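Local coordinates for cytochrome B5-HOST origin (Ostreococcus tauri virus 2, PDB 4B8N), which binds one heme through its iron and, as a viral member of the cytochrome b5 family, probably carries electrons between redox partners, at residues A[25-30]-A[43-48]; A[22-25]-A[30-33]. All blocks are in the same frame, centred on the assembly; numbering follows the deposited sequence.

Contact 1: A[25-30]-A[43-48]; sequences NTEEDC and KFLPDH. With HEM (protoporphyrin IX containing Fe), chain E.
L45 meets segment 25-30 with both methyls, CD1 at E27 in the turn and CD2 at C30 on strand 29-34. With CG anti to the carbonyl carbon (chi1 -61°), its fork opens toward the strand: L45 CD1 lies 3.4 Å from the backbone O of E27 and 3.8 Å from E27 CG, while L45 CD2 faces C30 SG at 4.1 Å. The E27 and L45 side chains cross at a slant, touching at an aliphatic part of the glutamate, whose extended chain carries its carboxylate on to a long, weak ion pair with K52. C30, small and only weakly polar, suits the buried place beside L45 CD2. E27 itself sits in a type I turn from T26 to D29, closed by D29 N to T26 O at 3.0 Å.

Two further side chains of 43-48 reach the heme. F44 approaches pyrrole B obliquely, CE2 3.6 Å from HEM C2B. H48 NE2 binds HEM FE at 1.9 Å; H71 supplies the second protein ligand. The backbone O of G51 accepts a hydrogen bond from H48 ND1, which, together with the iron, fixes the imidazole's rotation and probably makes it a stronger electron donor. Two histidine ligands imply a heme suited to electron transfer, while the L45 contact, without hydrogen bonds, rests on van der Waals packing.

Contact 2: A[22-25]-A[30-33]; sequences AKHN and CWVI
H24 and W31 form a face-to-face aromatic stack where the polypeptide leaves helix 18-22 and enters the antiparallel sheet of the cytochrome b5 fold. The two side chains run side by side and point the same way, both with CG anti to the carbonyl carbon, and this shared torsion lets one flat group lie along the other.

Followed outward, H24 starts with a CH-pi contact: H24 CB sits over the face of the indole five-membered ring, 3.6 Å from its centroid. H24 CG comes next, above the bond shared by the two indole rings, near W31 CD2 and CE2. From there the imidazole divides, H24 ND1 passing over W31 CE2 and NE1 on one side and H24 CD2 over W31 CE3 on the other. H24 CE1 then meets W31 CZ2, and at the far end H24 NE2 rests 3.4 Å from W31 CH2. The imidazole and the six-membered ring are almost parallel, their planes 3° apart and their centroids separated by 3.5 Å.

Histidine suits this buried place because it offers a flat face to the indole and polar atoms at its rim. E20 OE2 is hydrogen-bonded to H24 NE2 and D29 OD1 to H24 ND1, so both ring nitrogens are satisfied and the ring's rotation is fixed. Two acidic partners would probably favour a protonated imidazole. Tryptophan supplies the broad surface; I21 of helix 18-22 and V38 of strand 37-40 also touch it.

The backbones also meet. N25 and C30 form an antiparallel non-hydrogen-bonded pair, with side chains that diverge. Beside it, W31 N donates to H24 O across 3.0 Å, with an almost straight N-H...O angle of 175°.

The centres of the two contacts lie about 10 Å apart, and both draw on strand 29-34 and its neighbour 25-26 in the same antiparallel sheet. Along the chain, 22-25 comes first, then the turn within 25-30, the strand 30-33, and finally 43-48 in the segment between strand 37-40 and helix 52-56. N25 and C30 lie in segments of both contacts, and the D29 carboxylate of contact 1 reaches H24 of contact 2. Contact 2 joins the loop after helix 18-22 to strand 29-34, and contact 1 joins that strand and its turn to the segment carrying heme ligand H48, so the strand connects the outer edge of the sheet with the heme side of the domain.

Contact 1: A[25-30]-A[43-48]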
loop_
_atom_site.group_PDB
_atom_site.type_symbol
_atom_site.label_atom_id
_atom_site.label_comp_id
_atom_site.label_asym_id
_atom_site.label_seq_id
_atom_site.Cartn_x
_atom_site.Cartn_y
_atom_site.Cartn_z
ATOM N N ASN A 25 4.832 -4.600 7.691
ATOM C CA ASN A 25 3.493 -4.971 8.145
ATOM C C ASN A 25 3.075 -4.283 9.447
ATOM O O ASN A 25 2.251 -4.806 10.207
ATOM C CB ASN A 25 3.401 -6.508 8.287
ATOM C CG ASN A 25 4.202 -7.055 9.477
ATOM O OD1 ASN A 25 5.157 -6.437 9.967
ATOM N ND2 ASN A 25 3.803 -8.230 9.948
ATOM N N THR A 26 3.642 -3.110 9.717
ATOM C CA THR A 26 3.259 -2.348 10.917
ATOM C C THR A 26 2.860 -0.925 10.557
ATOM O O THR A 26 3.167 -0.458 9.460
ATOM C CB THR A 26 4.408 -2.282 11.943
ATOM O OG1 THR A 26 5.549 -1.631 11.358
ATOM C CG2 THR A 26 4.788 -3.668 12.402
ATOM N N GLU A 27 2.184 -0.241 11.483
ATOM C CA GLU A 27 1.925 1.201 11.350
ATOM C C GLU A 27 3.220 1.975 11.057
ATOM O O GLU A 27 3.227 2.921 10.266
ATOM C CB GLU A 27 1.259 1.743 12.617
ATOM C CG GLU A 27 1.097 3.263 12.634
ATOM C CD GLU A 27 0.298 3.762 13.825
ATOM O OE1 GLU A 27 0.001 2.960 14.725
ATOM O OE2 GLU A 27 -0.029 4.963 13.869
ATOM N N GLU A 28 4.318 1.555 11.692
ATOM C CA GLU A 28 5.617 2.238 11.562
ATOM C C GLU A 28 6.321 1.970 10.223
ATOM O O GLU A 28 7.273 2.677 9.833
ATOM C CB GLU A 28 6.529 1.859 12.746
ATOM C CG GLU A 28 5.996 2.297 14.116
ATOM C CD GLU A 28 5.010 1.320 14.774
ATOM O OE1 GLU A 28 4.602 0.312 14.153
ATOM O OE2 GLU A 28 4.633 1.561 15.942
ATOM N N ASP A 29 5.852 0.954 9.505
ATOM C CA ASP A 29 6.529 0.505 8.290
ATOM C C ASP A 29 5.523 -0.293 7.462
ATOM O O ASP A 29 5.440 -1.521 7.568
ATOM C CB ASP A 29 7.745 -0.347 8.692
ATOM C CG ASP A 29 8.562 -0.820 7.501
ATOM O OD1 ASP A 29 8.366 -0.343 6.358
ATOM O OD2 ASP A 29 9.409 -1.701 7.721
ATOM N N CYS A 30 4.747 0.421 6.648
ATOM C CA CYS A 30 3.506 -0.109 6.081
ATOM C C CYS A 30 3.495 -0.110 4.550
ATOM O O CYS A 30 3.318 0.939 3.920
ATOM C CB CYS A 30 2.319 0.699 6.620
ATOM S SG CYS A 30 0.702 0.137 6.043
ATOM N N LYS A 43 3.764 7.032 5.642
ATOM C CA LYS A 43 3.524 8.464 5.836
ATOM C C LYS A 43 2.114 8.884 5.414
ATOM O O LYS A 43 1.560 9.847 5.945
ATOM C CB LYS A 43 4.599 9.294 5.125
ATOM C CG LYS A 43 5.953 9.215 5.821
ATOM C CD LYS A 43 7.047 9.870 4.993
ATOM C CE LYS A 43 8.365 9.879 5.752
ATOM N NZ LYS A 43 9.475 10.383 4.903
ATOM N N PHE A 44 1.515 8.152 4.491
ATOM C CA PHE A 44 0.121 8.434 4.110
ATOM C C PHE A 44 -0.906 8.125 5.208
ATOM O O PHE A 44 -2.012 8.674 5.194
ATOM C CB PHE A 44 -0.247 7.696 2.810
ATOM C CG PHE A 44 -1.669 7.940 2.352
ATOM C CD1 PHE A 44 -2.075 9.198 1.901
ATOM C CD2 PHE A 44 -2.610 6.908 2.388
ATOM C CE1 PHE A 44 -3.392 9.420 1.492
ATOM C CE2 PHE A 44 -3.919 7.123 1.972
ATOM C CZ PHE A 44 -4.311 8.381 1.529
ATOM N N LEU A 45 -0.548 7.263 6.161
ATOM C CA LEU A 45 -1.519 6.757 7.148
ATOM C C LEU A 45 -2.338 7.845 7.868
ATOM O O LEU A 45 -3.570 7.803 7.809
ATOM C CB LEU A 45 -0.883 5.783 8.157
ATOM C CG LEU A 45 -0.236 4.476 7.703
ATOM C CD1 LEU A 45 0.238 3.689 8.922
ATOM C CD2 LEU A 45 -1.192 3.652 6.854
ATOM N N PRO A 46 -1.669 8.833 8.505
ATOM C CA PRO A 46 -2.490 9.854 9.165
ATOM C C PRO A 46 -3.252 10.739 8.176
ATOM O O PRO A 46 -4.196 11.432 8.577
ATOM C CB PRO A 46 -1.470 10.673 9.959
ATOM C CG PRO A 46 -0.172 10.460 9.250
ATOM C CD PRO A 46 -0.225 9.057 8.737
ATOM N N ASP A 47 -2.844 10.723 6.905
ATOM C CA ASP A 47 -3.516 11.512 5.857
ATOM C C ASP A 47 -4.713 10.805 5.233
ATOM O O ASP A 47 -5.514 11.419 4.524
ATOM C CB ASP A 47 -2.541 11.893 4.738
ATOM C CG ASP A 47 -1.475 12.862 5.193
ATOM O OD1 ASP A 47 -1.702 13.609 6.168
ATOM O OD2 ASP A 47 -0.400 12.868 4.562
ATOM N N HIS A 48 -4.853 9.512 5.493
ATOM C CA HIS A 48 -5.902 8.734 4.840
ATOM C C HIS A 48 -7.289 9.159 5.277
ATOM O O HIS A 48 -7.596 9.113 6.466
ATOM C CB HIS A 48 -5.688 7.254 5.126
ATOM C CG HIS A 48 -6.710 6.369 4.475
ATOM N ND1 HIS A 48 -7.315 5.358 5.123
ATOM C CD2 HIS A 48 -7.239 6.389 3.193
ATOM C CE1 HIS A 48 -8.178 4.752 4.292
ATOM N NE2 HIS A 48 -8.131 5.389 3.111
HETATM C CHA HEM E . -11.987 6.302 2.262
HETATM C CHB HEM E . -7.842 7.350 -0.345
HETATM C CHC HEM E . -6.089 2.960 0.592
HETATM C CHD HEM E . -10.148 1.988 3.202
HETATM C C1A HEM E . -10.993 6.925 1.424
HETATM C C2A HEM E . -11.202 8.271 0.885
HETATM C C3A HEM E . -9.997 8.561 0.119
HETATM C C4A HEM E . -9.118 7.403 0.295
HETATM C CMA HEM E . -9.697 9.821 -0.630
HETATM C CAA HEM E . -12.407 9.179 1.046
HETATM C CBA HEM E . -13.259 9.111 -0.225
HETATM C CGA HEM E . -13.917 7.752 -0.263
HETATM O O1A HEM E . -14.844 7.477 0.566
HETATM O O2A HEM E . -13.487 6.949 -1.119
HETATM C C1B HEM E . -6.982 6.202 -0.321
HETATM C C2B HEM E . -5.709 6.211 -1.059
HETATM C C3B HEM E . -5.219 4.881 -0.756
HETATM C C4B HEM E . -6.245 4.298 0.108
HETATM C CMB HEM E . -5.106 7.307 -1.883
HETATM C CAB HEM E . -3.933 4.273 -1.179
HETATM C CBB HEM E . -3.926 3.193 -1.907
HETATM C C1C HEM E . -7.064 2.227 1.328
HETATM C C2C HEM E . -6.836 0.830 1.775
HETATM C C3C HEM E . -8.038 0.584 2.540
HETATM C C4C HEM E . -8.876 1.813 2.543
HETATM C CMC HEM E . -5.645 -0.064 1.496
HETATM C CAC HEM E . -8.367 -0.682 3.208
HETATM C CBC HEM E . -9.194 -1.468 2.560
HETATM C C1D HEM E . -11.017 3.121 3.226
HETATM C C2D HEM E . -12.296 3.067 3.955
HETATM C C3D HEM E . -12.853 4.377 3.661
HETATM C C4D HEM E . -11.811 5.003 2.822
HETATM C CMD HEM E . -12.908 1.954 4.794
HETATM C CAD HEM E . -14.161 4.976 4.103
HETATM C CBD HEM E . -15.202 4.912 2.983
HETATM C CGD HEM E . -16.462 5.708 3.318
HETATM O O1D HEM E . -16.697 6.060 4.501
HETATM O O2D HEM E . -17.243 5.987 2.382
HETATM N NA HEM E . -9.767 6.307 0.939
HETATM N NB HEM E . -7.309 5.071 0.326
HETATM N NC HEM E . -8.317 2.771 1.692
HETATM N ND HEM E . -10.742 4.258 2.532
HETATM FE FE HEM E . -8.941 4.633 1.535
#

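Contact 2: A[22-25]-A[30-33]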
loop_
_atom_site.group_PDB
_atom_site.type_symbol
_atom_site.label_atom_id
_atom_site.label_comp_id
_atom_site.label_asym_id
_atom_site.label_seq_id
_atom_site.Cartn_x
_atom_site.Cartn_y
_atom_site.Cartn_z
ATOM N N ALA A 22 5.890 -8.696 2.903
ATOM C CA ALA A 22 5.301 -9.163 4.159
ATOM C C ALA A 22 5.983 -8.610 5.421
ATOM O O ALA A 22 5.347 -8.525 6.475
ATOM C CB ALA A 22 5.288 -10.685 4.192
ATOM N N LYS A 23 7.259 -8.234 5.310
ATOM C CA LYS A 23 8.006 -7.697 6.444
ATOM C C LYS A 23 7.607 -6.262 6.804
ATOM O O LYS A 23 7.902 -5.802 7.912
ATOM C CB LYS A 23 9.521 -7.791 6.206
ATOM C CG LYS A 23 10.048 -9.224 6.191
ATOM C CD LYS A 23 11.525 -9.286 5.837
ATOM C CE LYS A 23 11.931 -10.720 5.552
ATOM N NZ LYS A 23 13.363 -10.800 5.166
ATOM N N HIS A 24 6.948 -5.567 5.871
ATOM C CA HIS A 24 6.525 -4.175 6.079
ATOM C C HIS A 24 5.079 -4.147 6.464
ATOM O O HIS A 24 4.206 -3.717 5.698
ATOM C CB HIS A 24 6.819 -3.326 4.843
ATOM C CG HIS A 24 8.254 -3.385 4.415
ATOM N ND1 HIS A 24 9.171 -2.481 4.828
ATOM C CD2 HIS A 24 8.946 -4.329 3.655
ATOM C CE1 HIS A 24 10.377 -2.802 4.322
ATOM N NE2 HIS A 24 10.240 -3.939 3.610
ATOM N N ASN A 25 4.832 -4.600 7.691
ATOM C CA ASN A 25 3.493 -4.971 8.145
ATOM C C ASN A 25 3.075 -4.283 9.447
ATOM O O ASN A 25 2.251 -4.806 10.207
ATOM C CB ASN A 25 3.401 -6.508 8.287
ATOM C CG ASN A 25 4.202 -7.055 9.477
ATOM O OD1 ASN A 25 5.157 -6.437 9.967
ATOM N ND2 ASN A 25 3.803 -8.230 9.948
ATOM N N CYS A 30 4.747 0.421 6.648
ATOM C CA CYS A 30 3.506 -0.109 6.081
ATOM C C CYS A 30 3.495 -0.110 4.550
ATOM O O CYS A 30 3.318 0.939 3.920
ATOM C CB CYS A 30 2.319 0.699 6.620
ATOM S SG CYS A 30 0.702 0.137 6.043
ATOM N N TRP A 31 3.697 -1.286 3.953
ATOM C CA TRP A 31 3.594 -1.413 2.499
ATOM C C TRP A 31 2.342 -2.130 2.179
ATOM O O TRP A 31 1.952 -3.037 2.906
ATOM C CB TRP A 31 4.727 -2.235 1.924
ATOM C CG TRP A 31 6.100 -1.628 1.953
ATOM C CD1 TRP A 31 6.520 -0.455 2.576
ATOM C CD2 TRP A 31 7.314 -2.198 1.351
ATOM N NE1 TRP A 31 7.868 -0.256 2.379
ATOM C CE2 TRP A 31 8.403 -1.270 1.660
ATOM C CE3 TRP A 31 7.592 -3.342 0.604
ATOM C CZ2 TRP A 31 9.703 -1.490 1.227
ATOM C CZ3 TRP A 31 8.913 -3.557 0.185
ATOM C CH2 TRP A 31 9.937 -2.650 0.486
ATOM N N VAL A 32 1.708 -1.758 1.077
ATOM C CA VAL A 32 0.462 -2.395 0.643
ATOM C C VAL A 32 0.533 -2.623 -0.871
ATOM O O VAL A 32 1.016 -1.749 -1.597
ATOM C CB VAL A 32 -0.779 -1.530 1.004
ATOM C CG1 VAL A 32 -2.059 -2.152 0.477
ATOM C CG2 VAL A 32 -0.890 -1.335 2.511
ATOM N N ILE A 33 0.071 -3.793 -1.327
ATOM C CA ILE A 33 0.019 -4.118 -2.761
ATOM C C ILE A 33 -1.376 -3.798 -3.285
ATOM O O ILE A 33 -2.372 -4.254 -2.724
ATOM C CB ILE A 33 0.309 -5.618 -3.071
ATOM C CG1 ILE A 33 1.654 -6.086 -2.486
ATOM C CG2 ILE A 33 0.269 -5.863 -4.592
ATOM C CD1 ILE A 33 1.782 -7.609 -2.370
#